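PDB 3GWZ: mitomycin biosynthesis 6-O-methyltransferase from Streptomyces lavendulae, which transfers the methyl group of S-adenosyl-L-methionine to the 6-hydroxyl of demethylated mitomycins, forming the quinone methoxy group of mitomycins A and B. Local coordinates for residues Ala54-Val59 with Arg132-Pro137; Val127-Arg132 with Phe179-Gly184; Ser185-Glu190 with Arg213-Ala218. One frame throughout, in Å; residues are numbered along the deposited sequence.

In the fold
From the N terminus, the long helix 32-61 enters the dimerisation domain, and contact 1 closes a loop of 72 residues by bringing its end back against helix 126-135. Contact 2 starts from that same helix before contact 1 has closed, so the two loops cross and share Arg132; it joins helix 126-135 to helix 173-197, one flank of the cofactor pocket. Contact 3 follows in series, a shorter loop through strand 205-209 that ties helix 173-197 to the start of helix 215-223 in the Rossmann-like domain. Together they form a continuous run of packed helices from the subunit interface to the cofactor pocket, with Thr129 and Ser185 linking contacts 2 and 3.

Contact 1: Ala54-Val59 with Arg132-Pro137; sequences AIHVAV and RFQAAP
His56 and Gln134 supply the one direct hydrogen bond between 54-59 and 132-137. The imidazole donates from NE2 to Gln134 OE1 over 3.1 Å, arriving in the carbonyl plane on a lone pair, while the oxygen is tilted 20° from the ring plane. Ring and amide stand nearly perpendicular, 82° apart, so they meet through this bond and do not stack. His56 CG stands anti to the carbonyl carbon (chi1 -61°), which turns the ring toward 132-137, and Gln134 CB comes to 3.4 Å from His56 NE2.

Van der Waals contacts surround that bond. Ala135 packs its CB 3.8 Å from His56 CB, and the backbone atoms Gln134 O and Ala135 N lie over one face of the ring, toward its rim. Helix 32-61 belongs to the O-methyltransferase dimerisation domain, and the second subunit of the homodimer continues the packing: its Ile45 meets Ile55 and its Leu46 meets Gln134. Within the chain, Arg53, just before 54-59 on the same helix, donates to Gln134 O.

At the other end, Val59 packs against one face of the Arg132 guanidinium. Its CB sits 3.9 Å from Arg132 CZ, over the centre of that face, and CG2 touches Arg132 CG. The arginine chain, extended from CG to NE, gives the reach, and the turn about its last torsion lays the flat group on the valine. Water 1 links the backbone oxygen of Val59 to the arginine side chain, donating to Val59 O at 2.7 Å and accepting from Arg132 NE at 3.2 Å, while Arg132 NH2 binds Leu119 O.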
loop_
_atom_site.group_PDB
_atom_site.type_symbol
_atom_site.label_atom_id
_atom_site.label_comp_id
_atom_site.label_asym_id
_atom_site.label_seq_id
_atom_site.Cartn_x
_atom_site.Cartn_y
_atom_site.Cartn_z
ATOM N N ALA A 54 -0.893 9.990 21.152
ATOM C CA ALA A 54 -1.903 10.234 20.120
ATOM C C ALA A 54 -1.445 9.649 18.776
ATOM O O ALA A 54 -2.246 9.093 18.022
ATOM C CB ALA A 54 -2.197 11.734 19.997
ATOM N N ILE A 55 -0.154 9.764 18.486
ATOM C CA ILE A 55 0.395 9.143 17.282
ATOM C C ILE A 55 0.274 7.620 17.373
ATOM O O ILE A 55 -0.080 6.952 16.398
ATOM C CB ILE A 55 1.855 9.575 17.028
ATOM C CG1 ILE A 55 1.887 11.031 16.526
ATOM C CG2 ILE A 55 2.531 8.626 16.031
ATOM C CD1 ILE A 55 3.255 11.529 16.124
ATOM N N HIS A 56 0.545 7.060 18.551
ATOM C CA HIS A 56 0.438 5.612 18.711
ATOM C C HIS A 56 -0.967 5.139 18.369
ATOM O O HIS A 56 -1.147 4.149 17.659
ATOM C CB HIS A 56 0.822 5.187 20.134
ATOM C CG HIS A 56 2.236 5.527 20.493
ATOM N ND1 HIS A 56 2.643 5.763 21.789
ATOM C CD2 HIS A 56 3.331 5.709 19.717
ATOM C CE1 HIS A 56 3.931 6.057 21.798
ATOM N NE2 HIS A 56 4.372 6.039 20.551
ATOM N N VAL A 57 -1.964 5.858 18.869
ATOM C CA VAL A 57 -3.348 5.477 18.635
ATOM C C VAL A 57 -3.712 5.647 17.166
ATOM O O VAL A 57 -4.416 4.807 16.607
ATOM C CB VAL A 57 -4.331 6.257 19.528
ATOM C CG1 VAL A 57 -5.769 5.943 19.132
ATOM C CG2 VAL A 57 -4.096 5.894 20.985
ATOM N N ALA A 58 -3.226 6.716 16.536
ATOM C CA ALA A 58 -3.477 6.903 15.101
ATOM C C ALA A 58 -2.916 5.749 14.252
ATOM O O ALA A 58 -3.548 5.312 13.283
ATOM C CB ALA A 58 -2.928 8.253 14.616
ATOM N N VAL A 59 -1.732 5.254 14.596
ATOM C CA VAL A 59 -1.187 4.133 13.834
ATOM C C VAL A 59 -1.855 2.820 14.214
ATOM O O VAL A 59 -2.072 1.968 13.359
ATOM C CB VAL A 59 0.354 4.013 13.915
ATOM C CG1 VAL A 59 1.014 5.278 13.347
ATOM C CG2 VAL A 59 0.798 3.740 15.336
ATOM N N ARG A 132 4.542 1.837 15.672
ATOM C CA ARG A 132 3.657 0.702 15.943
ATOM C C ARG A 132 4.156 -0.188 17.076
ATOM O O ARG A 132 3.360 -0.753 17.822
ATOM C CB ARG A 132 3.420 -0.116 14.665
ATOM C CG ARG A 132 2.526 0.623 13.670
ATOM C CD ARG A 132 2.567 0.052 12.262
ATOM N NE ARG A 132 1.596 0.751 11.424
ATOM C CZ ARG A 132 1.801 1.948 10.879
ATOM N NH1 ARG A 132 2.957 2.577 11.061
ATOM N NH2 ARG A 132 0.849 2.514 10.140
ATOM N N PHE A 133 5.478 -0.311 17.184
ATOM C CA PHE A 133 6.142 -1.033 18.279
ATOM C C PHE A 133 5.821 -0.343 19.606
ATOM O O PHE A 133 5.404 -0.982 20.570
ATOM C CB PHE A 133 7.657 -1.031 17.990
ATOM C CG PHE A 133 8.529 -1.691 19.053
ATOM C CD1 PHE A 133 8.192 -2.910 19.607
ATOM C CD2 PHE A 133 9.734 -1.101 19.427
ATOM C CE1 PHE A 133 9.022 -3.518 20.567
ATOM C CE2 PHE A 133 10.576 -1.697 20.377
ATOM C CZ PHE A 133 10.211 -2.915 20.943
ATOM N N GLN A 134 5.992 0.974 19.636
ATOM C CA GLN A 134 5.738 1.775 20.834
ATOM C C GLN A 134 4.257 1.827 21.225
ATOM O O GLN A 134 3.919 2.111 22.375
ATOM C CB GLN A 134 6.234 3.204 20.614
ATOM C CG GLN A 134 7.736 3.320 20.471
ATOM C CD GLN A 134 8.156 4.689 19.984
ATOM O OE1 GLN A 134 7.328 5.597 19.853
ATOM N NE2 GLN A 134 9.444 4.846 19.696
ATOM N N ALA A 135 3.380 1.578 20.261
ATOM C CA ALA A 135 1.941 1.597 20.517
ATOM C C ALA A 135 1.530 0.486 21.482
ATOM O O ALA A 135 0.551 0.623 22.219
ATOM C CB ALA A 135 1.174 1.473 19.209
ATOM N N ALA A 136 2.280 -0.615 21.473
ATOM C CA ALA A 136 1.998 -1.746 22.350
ATOM C C ALA A 136 1.950 -1.338 23.815
ATOM O O ALA A 136 2.825 -0.616 24.297
ATOM C CB ALA A 136 3.029 -2.863 22.154
ATOM N N PRO A 137 0.929 -1.822 24.539
ATOM C CA PRO A 137 0.749 -1.448 25.948
ATOM C C PRO A 137 1.953 -1.845 26.795
ATOM O O PRO A 137 2.299 -1.129 27.733
ATOM C CB PRO A 137 -0.507 -2.232 26.360
ATOM C CG PRO A 137 -0.626 -3.332 25.321
ATOM C CD PRO A 137 -0.177 -2.664 24.056
HETATM O O HOH W 1 -1.548 0.610 11.114
#

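Contact 2: Val127-Arg132 with Phe179-Gly184; sequences VATDAR and FNRAMG. With SAH (S-adenosyl-L-homocysteine), chain G.
Thr129 faces helix 173-197 where the backbones of the two segments come nearest, its CA 4.7 Å from that of Ala182, and it has more surface buried here than any other residue of the pair. Its hydroxyl rests on the backbone of the partner helix, with OG1 3.5 Å from Ala182 CA, while the methyl CG2 lies 3.7 Å from Arg181 O. A chi1 of 49° places OG1 between the backbone N and the carbonyl carbon, from where it meets, among others, Ser125 O, one turn earlier in its own helix region, and the hydroxyl of Ser185, just beyond 179-184. The buried oxygen is thus satisfied although no hydrogen bond crosses between the two segments.

Ala182 is the complementary small residue. Its methyl group settles against Thr129 O and approaches Asp130, whose CA is 4.3 Å from Ala182 CB. Small residues on the facing sides suit a close helix pair: the axes of the two short segments approach to 8.1 Å and run roughly antiparallel, at 153°. This pair joins helix 126-135, which touches the second subunit through Val127 and Ala131, to a helix lining the cofactor pocket of the class I methyltransferase fold. From the far side of 179-184, Met183, present as selenomethionine, brings CG to 3.5 Å from the carboxylate O of S-adenosyl-L-homocysteine, and the Phe179 ring presents its edge to the ligand sulfur, CZ to SD 4.0 Å.

Arg181 contributes the aliphatic start of its side chain, CB meeting Thr129 CG2 at 4.1 Å. Beyond it the chain bends at chi3 (70°), and its guanidinium lies obliquely to the threonine methyl, with Arg213 packed against Arg181 CG.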
loop_
_atom_site.group_PDB
_atom_site.type_symbol
_atom_site.label_atom_id
_atom_site.label_comp_id
_atom_site.label_asym_id
_atom_site.label_seq_id
_atom_site.Cartn_x
_atom_site.Cartn_y
_atom_site.Cartn_z
ATOM N N VAL A 127 10.731 4.892 11.390
ATOM C CA VAL A 127 9.777 5.648 12.199
ATOM C C VAL A 127 8.404 4.985 12.228
ATOM O O VAL A 127 7.770 4.918 13.279
ATOM C CB VAL A 127 9.649 7.116 11.746
ATOM C CG1 VAL A 127 8.626 7.846 12.615
ATOM C CG2 VAL A 127 10.994 7.812 11.831
ATOM N N ALA A 128 7.946 4.490 11.079
ATOM C CA ALA A 128 6.642 3.830 10.999
ATOM C C ALA A 128 6.594 2.538 11.808
ATOM O O ALA A 128 5.603 2.254 12.482
ATOM C CB ALA A 128 6.259 3.547 9.547
ATOM N N THR A 129 7.652 1.740 11.731
ATOM C CA THR A 129 7.658 0.486 12.484
ATOM C C THR A 129 7.815 0.777 13.963
ATOM O O THR A 129 7.201 0.101 14.799
ATOM C CB THR A 129 8.764 -0.481 12.024
ATOM O OG1 THR A 129 10.017 0.217 11.959
ATOM C CG2 THR A 129 8.409 -1.053 10.658
ATOM N N ASP A 130 8.614 1.789 14.293
ATOM C CA ASP A 130 8.832 2.114 15.701
ATOM C C ASP A 130 7.542 2.649 16.331
ATOM O O ASP A 130 7.213 2.328 17.477
ATOM C CB ASP A 130 9.984 3.109 15.878
ATOM C CG ASP A 130 10.768 2.874 17.162
ATOM O OD1 ASP A 130 10.462 1.908 17.898
ATOM O OD2 ASP A 130 11.696 3.658 17.435
ATOM N N ALA A 131 6.803 3.462 15.585
ATOM C CA ALA A 131 5.554 4.007 16.118
ATOM C C ALA A 131 4.615 2.870 16.507
ATOM O O ALA A 131 3.980 2.921 17.553
ATOM C CB ALA A 131 4.889 4.933 15.118
ATOM N N ARG A 132 4.542 1.837 15.672
ATOM C CA ARG A 132 3.657 0.702 15.943
ATOM C C ARG A 132 4.156 -0.188 17.076
ATOM O O ARG A 132 3.360 -0.753 17.822
ATOM C CB ARG A 132 3.420 -0.116 14.665
ATOM C CG ARG A 132 2.526 0.623 13.670
ATOM C CD ARG A 132 2.567 0.052 12.262
ATOM N NE ARG A 132 1.596 0.751 11.424
ATOM C CZ ARG A 132 1.801 1.948 10.879
ATOM N NH1 ARG A 132 2.957 2.577 11.061
ATOM N NH2 ARG A 132 0.849 2.514 10.140
ATOM N N PHE A 179 8.528 -6.053 17.362
ATOM C CA PHE A 179 9.932 -5.762 17.624
ATOM C C PHE A 179 10.836 -6.048 16.410
ATOM O O PHE A 179 11.641 -5.200 15.995
ATOM C CB PHE A 179 10.464 -6.515 18.838
ATOM C CG PHE A 179 11.963 -6.437 18.952
ATOM C CD1 PHE A 179 12.588 -5.204 19.082
ATOM C CD2 PHE A 179 12.743 -7.572 18.878
ATOM C CE1 PHE A 179 13.977 -5.112 19.157
ATOM C CE2 PHE A 179 14.131 -7.490 18.956
ATOM C CZ PHE A 179 14.745 -6.254 19.100
ATOM N N ASN A 180 10.711 -7.241 15.844
ATOM C CA ASN A 180 11.557 -7.608 14.706
ATOM C C ASN A 180 11.388 -6.704 13.489
ATOM O O ASN A 180 12.344 -6.476 12.747
ATOM C CB ASN A 180 11.352 -9.074 14.325
ATOM C CG ASN A 180 12.001 -10.018 15.317
ATOM O OD1 ASN A 180 12.801 -9.597 16.155
ATOM N ND2 ASN A 180 11.663 -11.293 15.228
ATOM N N ARG A 181 10.173 -6.195 13.284
ATOM C CA ARG A 181 9.931 -5.196 12.245
ATOM C C ARG A 181 10.638 -3.874 12.564
ATOM O O ARG A 181 11.204 -3.242 11.679
ATOM C CB ARG A 181 8.427 -4.940 12.053
ATOM C CG ARG A 181 7.703 -5.982 11.202
ATOM C CD ARG A 181 6.203 -5.684 11.095
ATOM N NE ARG A 181 5.928 -4.504 10.273
ATOM C CZ ARG A 181 5.762 -4.527 8.951
ATOM N NH1 ARG A 181 5.860 -5.679 8.286
ATOM N NH2 ARG A 181 5.496 -3.400 8.291
ATOM N N ALA A 182 10.599 -3.447 13.821
ATOM C CA ALA A 182 11.199 -2.165 14.180
ATOM C C ALA A 182 12.723 -2.224 14.112
ATOM O O ALA A 182 13.372 -1.268 13.687
ATOM C CB ALA A 182 10.741 -1.715 15.569
HETATM N N MSE A 183 13.293 -3.344 14.553
HETATM C CA MSE A 183 14.734 -3.563 14.441
HETATM C C MSE A 183 15.101 -3.771 12.966
HETATM O O MSE A 183 16.125 -3.275 12.482
HETATM C CB MSE A 183 15.128 -4.802 15.257
HETATM C CG MSE A 183 16.616 -5.054 15.394
HETATM SE SE MSE A 183 17.536 -3.691 16.460
HETATM C CE MSE A 183 18.449 -2.743 15.033
ATOM N N GLY A 184 14.259 -4.513 12.253
ATOM C CA GLY A 184 14.544 -4.863 10.867
ATOM C C GLY A 184 14.609 -3.680 9.920
ATOM O O GLY A 184 15.353 -3.705 8.936
HETATM N N SAH G . 21.747 -7.865 14.624
HETATM C CA SAH G . 20.315 -7.512 14.335
HETATM C CB SAH G . 19.386 -7.615 15.562
HETATM C CG SAH G . 19.750 -6.737 16.774
HETATM S SD SAH G . 18.522 -6.857 18.069
HETATM C C SAH G . 20.250 -6.120 13.774
HETATM O O SAH G . 19.231 -5.745 13.184
HETATM O OXT SAH G . 21.208 -5.342 13.883
HETATM C "C5'" SAH G . 19.315 -8.052 19.127
HETATM C "C4'" SAH G . 19.082 -9.516 18.700
HETATM O "O4'" SAH G . 19.676 -10.468 19.614
HETATM C "C3'" SAH G . 17.623 -9.959 18.554
HETATM O "O3'" SAH G . 17.363 -10.259 17.173
HETATM C "C2'" SAH G . 17.482 -11.232 19.393
HETATM O "O2'" SAH G . 16.743 -12.275 18.745
HETATM C "C1'" SAH G . 18.915 -11.691 19.527
HETATM N N9 SAH G . 19.205 -12.479 20.746
HETATM C C8 SAH G . 18.889 -12.141 22.016
HETATM N N7 SAH G . 19.342 -13.080 22.885
HETATM C C5 SAH G . 19.974 -14.029 22.153
HETATM C C6 SAH G . 20.692 -15.286 22.438
HETATM N N6 SAH G . 20.807 -15.696 23.724
HETATM N N1 SAH G . 21.203 -15.988 21.390
HETATM C C2 SAH G . 21.075 -15.560 20.125
HETATM N N3 SAH G . 20.435 -14.419 19.792
HETATM C C4 SAH G . 19.881 -13.630 20.747
#

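Contact 3: Ser185-Glu190 with Arg213-Ala218. With SAH (S-adenosyl-L-homocysteine), chain G.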
loop_
_atom_site.group_PDB
_atom_site.type_symbol
_atom_site.label_atom_id
_atom_site.label_comp_id
_atom_site.label_asym_id
_atom_site.label_seq_id
_atom_site.Cartn_x
_atom_site.Cartn_y
_atom_site.Cartn_z
ATOM N N SER A 185 13.815 -2.649 10.198
ATOM C CA SER A 185 13.784 -1.467 9.337
ATOM C C SER A 185 15.076 -0.673 9.499
ATOM O O SER A 185 15.698 -0.247 8.520
ATOM C CB SER A 185 12.575 -0.589 9.679
ATOM O OG SER A 185 12.647 -0.127 11.022
ATOM N N VAL A 186 15.473 -0.474 10.749
ATOM C CA VAL A 186 16.749 0.146 11.054
ATOM C C VAL A 186 17.880 -0.630 10.375
ATOM O O VAL A 186 18.776 -0.045 9.751
ATOM C CB VAL A 186 16.968 0.212 12.585
ATOM C CG1 VAL A 186 18.405 0.576 12.908
ATOM C CG2 VAL A 186 16.014 1.220 13.199
ATOM N N SER A 187 17.818 -1.952 10.479
ATOM C CA SER A 187 18.893 -2.805 9.968
ATOM C C SER A 187 19.022 -2.725 8.450
ATOM O O SER A 187 20.125 -2.726 7.912
ATOM C CB SER A 187 18.682 -4.256 10.405
ATOM O OG SER A 187 19.828 -5.030 10.097
ATOM N N LEU A 188 17.894 -2.642 7.758
ATOM C CA LEU A 188 17.927 -2.522 6.304
ATOM C C LEU A 188 18.769 -1.331 5.858
ATOM O O LEU A 188 19.529 -1.423 4.897
ATOM C CB LEU A 188 16.511 -2.425 5.746
ATOM C CG LEU A 188 15.868 -3.786 5.489
ATOM C CD1 LEU A 188 14.344 -3.685 5.421
ATOM C CD2 LEU A 188 16.429 -4.396 4.206
ATOM N N THR A 189 18.650 -0.215 6.568
ATOM C CA THR A 189 19.420 0.969 6.226
ATOM C C THR A 189 20.902 0.768 6.524
ATOM O O THR A 189 21.769 1.037 5.685
ATOM C CB THR A 189 18.905 2.200 6.988
ATOM O OG1 THR A 189 17.510 2.377 6.712
ATOM C CG2 THR A 189 19.675 3.447 6.578
ATOM N N GLU A 190 21.189 0.283 7.725
ATOM C CA GLU A 190 22.566 0.081 8.157
ATOM C C GLU A 190 23.283 -0.957 7.313
ATOM O O GLU A 190 24.498 -0.891 7.159
ATOM C CB GLU A 190 22.599 -0.365 9.620
ATOM C CG GLU A 190 22.071 0.668 10.584
ATOM C CD GLU A 190 21.984 0.137 11.996
ATOM O OE1 GLU A 190 21.782 -1.089 12.166
ATOM O OE2 GLU A 190 22.110 0.951 12.933
ATOM N N ARG A 213 16.753 -10.477 11.425
ATOM C CA ARG A 213 16.106 -11.076 10.261
ATOM C C ARG A 213 17.059 -11.261 9.091
ATOM O O ARG A 213 16.648 -11.697 8.021
ATOM C CB ARG A 213 14.884 -10.265 9.824
ATOM C CG ARG A 213 13.683 -10.488 10.714
ATOM C CD ARG A 213 12.531 -9.582 10.328
ATOM N NE ARG A 213 11.295 -10.017 10.969
ATOM C CZ ARG A 213 10.095 -9.509 10.703
ATOM N NH1 ARG A 213 9.959 -8.543 9.803
ATOM N NH2 ARG A 213 9.032 -9.978 11.338
ATOM N N GLY A 214 18.325 -10.915 9.290
ATOM C CA GLY A 214 19.351 -11.264 8.325
ATOM C C GLY A 214 19.666 -10.241 7.246
ATOM O O GLY A 214 20.395 -10.552 6.314
ATOM N N SER A 215 19.131 -9.025 7.351
ATOM C CA SER A 215 19.420 -8.010 6.334
ATOM C C SER A 215 20.910 -7.647 6.243
ATOM O O SER A 215 21.433 -7.368 5.155
ATOM C CB SER A 215 18.541 -6.757 6.511
ATOM O OG SER A 215 18.843 -6.063 7.708
ATOM N N LEU A 216 21.607 -7.646 7.371
ATOM C CA LEU A 216 23.036 -7.367 7.331
ATOM C C LEU A 216 23.771 -8.446 6.534
ATOM O O LEU A 216 24.559 -8.138 5.637
ATOM C CB LEU A 216 23.635 -7.245 8.734
ATOM C CG LEU A 216 25.156 -7.025 8.746
ATOM C CD1 LEU A 216 25.514 -5.753 7.988
ATOM C CD2 LEU A 216 25.709 -6.976 10.175
HETATM N N MSE A 217 23.521 -9.711 6.862
HETATM C CA MSE A 217 24.164 -10.806 6.127
HETATM C C MSE A 217 23.788 -10.753 4.639
HETATM O O MSE A 217 24.630 -10.998 3.768
HETATM C CB MSE A 217 23.810 -12.171 6.734
HETATM C CG MSE A 217 24.581 -13.350 6.135
HETATM SE SE MSE A 217 26.451 -13.318 6.671
HETATM C CE MSE A 217 27.150 -12.095 5.335
ATOM N N ALA A 218 22.530 -10.427 4.349
ATOM C CA ALA A 218 22.069 -10.361 2.963
ATOM C C ALA A 218 22.808 -9.284 2.177
ATOM O O ALA A 218 23.246 -9.520 1.060
ATOM C CB ALA A 218 20.540 -10.147 2.892
HETATM N N SAH G . 21.747 -7.865 14.624
HETATM C CA SAH G . 20.315 -7.512 14.335
HETATM C CB SAH G . 19.386 -7.615 15.562
HETATM C CG SAH G . 19.750 -6.737 16.774
HETATM S SD SAH G . 18.522 -6.857 18.069
HETATM C C SAH G . 20.250 -6.120 13.774
HETATM O O SAH G . 19.231 -5.745 13.184
HETATM O OXT SAH G . 21.208 -5.342 13.883
HETATM C "C5'" SAH G . 19.315 -8.052 19.127
HETATM C "C4'" SAH G . 19.082 -9.516 18.700
HETATM O "O4'" SAH G . 19.676 -10.468 19.614
HETATM C "C3'" SAH G . 17.623 -9.959 18.554
HETATM O "O3'" SAH G . 17.363 -10.259 17.173
HETATM C "C2'" SAH G . 17.482 -11.232 19.393
HETATM O "O2'" SAH G . 16.743 -12.275 18.745
HETATM C "C1'" SAH G . 18.915 -11.691 19.527
HETATM N N9 SAH G . 19.205 -12.479 20.746
HETATM C C8 SAH G . 18.889 -12.141 22.016
HETATM N N7 SAH G . 19.342 -13.080 22.885
HETATM C C5 SAH G . 19.974 -14.029 22.153
HETATM C C6 SAH G . 20.692 -15.286 22.438
HETATM N N6 SAH G . 20.807 -15.696 23.724
HETATM N N1 SAH G . 21.203 -15.988 21.390
HETATM C C2 SAH G . 21.075 -15.560 20.125
HETATM N N3 SAH G . 20.435 -14.419 19.792
HETATM C C4 SAH G . 19.881 -13.630 20.747
HETATM O O HOH W 2 20.609 -7.728 10.392
#
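Ser215 meets Ser187 at the start of helix 215-223, which follows the first strand, 205-209, of the Rossmann-like methyltransferase domain; in this family the turn between that strand and helix carries the glycine-rich cofactor-binding motif. Before it in the sequence, Arg213 turns elsewhere, forming salt bridges with Glu177 and Glu240. Gly214 takes the N-cap position with a positive phi of 92°, a conformation glycine adopts readily.

Ser215 follows as the residue of the segment most buried by the contact. Its hydroxyl is tucked in over its own backbone (chi1 66°) yet faces the other helix, and Ser215 OG lies 2.8 Å from Ser187 OG. Ser187 OG is also within reach of the ligand carboxylate O, 3.2 Å away and a weak bond at best, and of Lys275 NZ, which donates to it. Ser187, an established S-adenosyl-L-methionine site, is thus gripped from several directions, with OG anti to the backbone N (chi1 -171°), which turns it to both Ser215 and S-adenosyl-L-homocysteine. On the methylene side of Ser215, CB is covered by Leu188, whose CD2 reaches to 3.9 Å although its first bond points away.

Leu216 comes next, its side chain turned to Val194, Leu273 and Lys275. Its backbone N, in the first turn of the helix, joins the polar cluster through water 2, which accepts from Leu216 N at 3.2 Å and stands 2.8 Å from Ser187 OG.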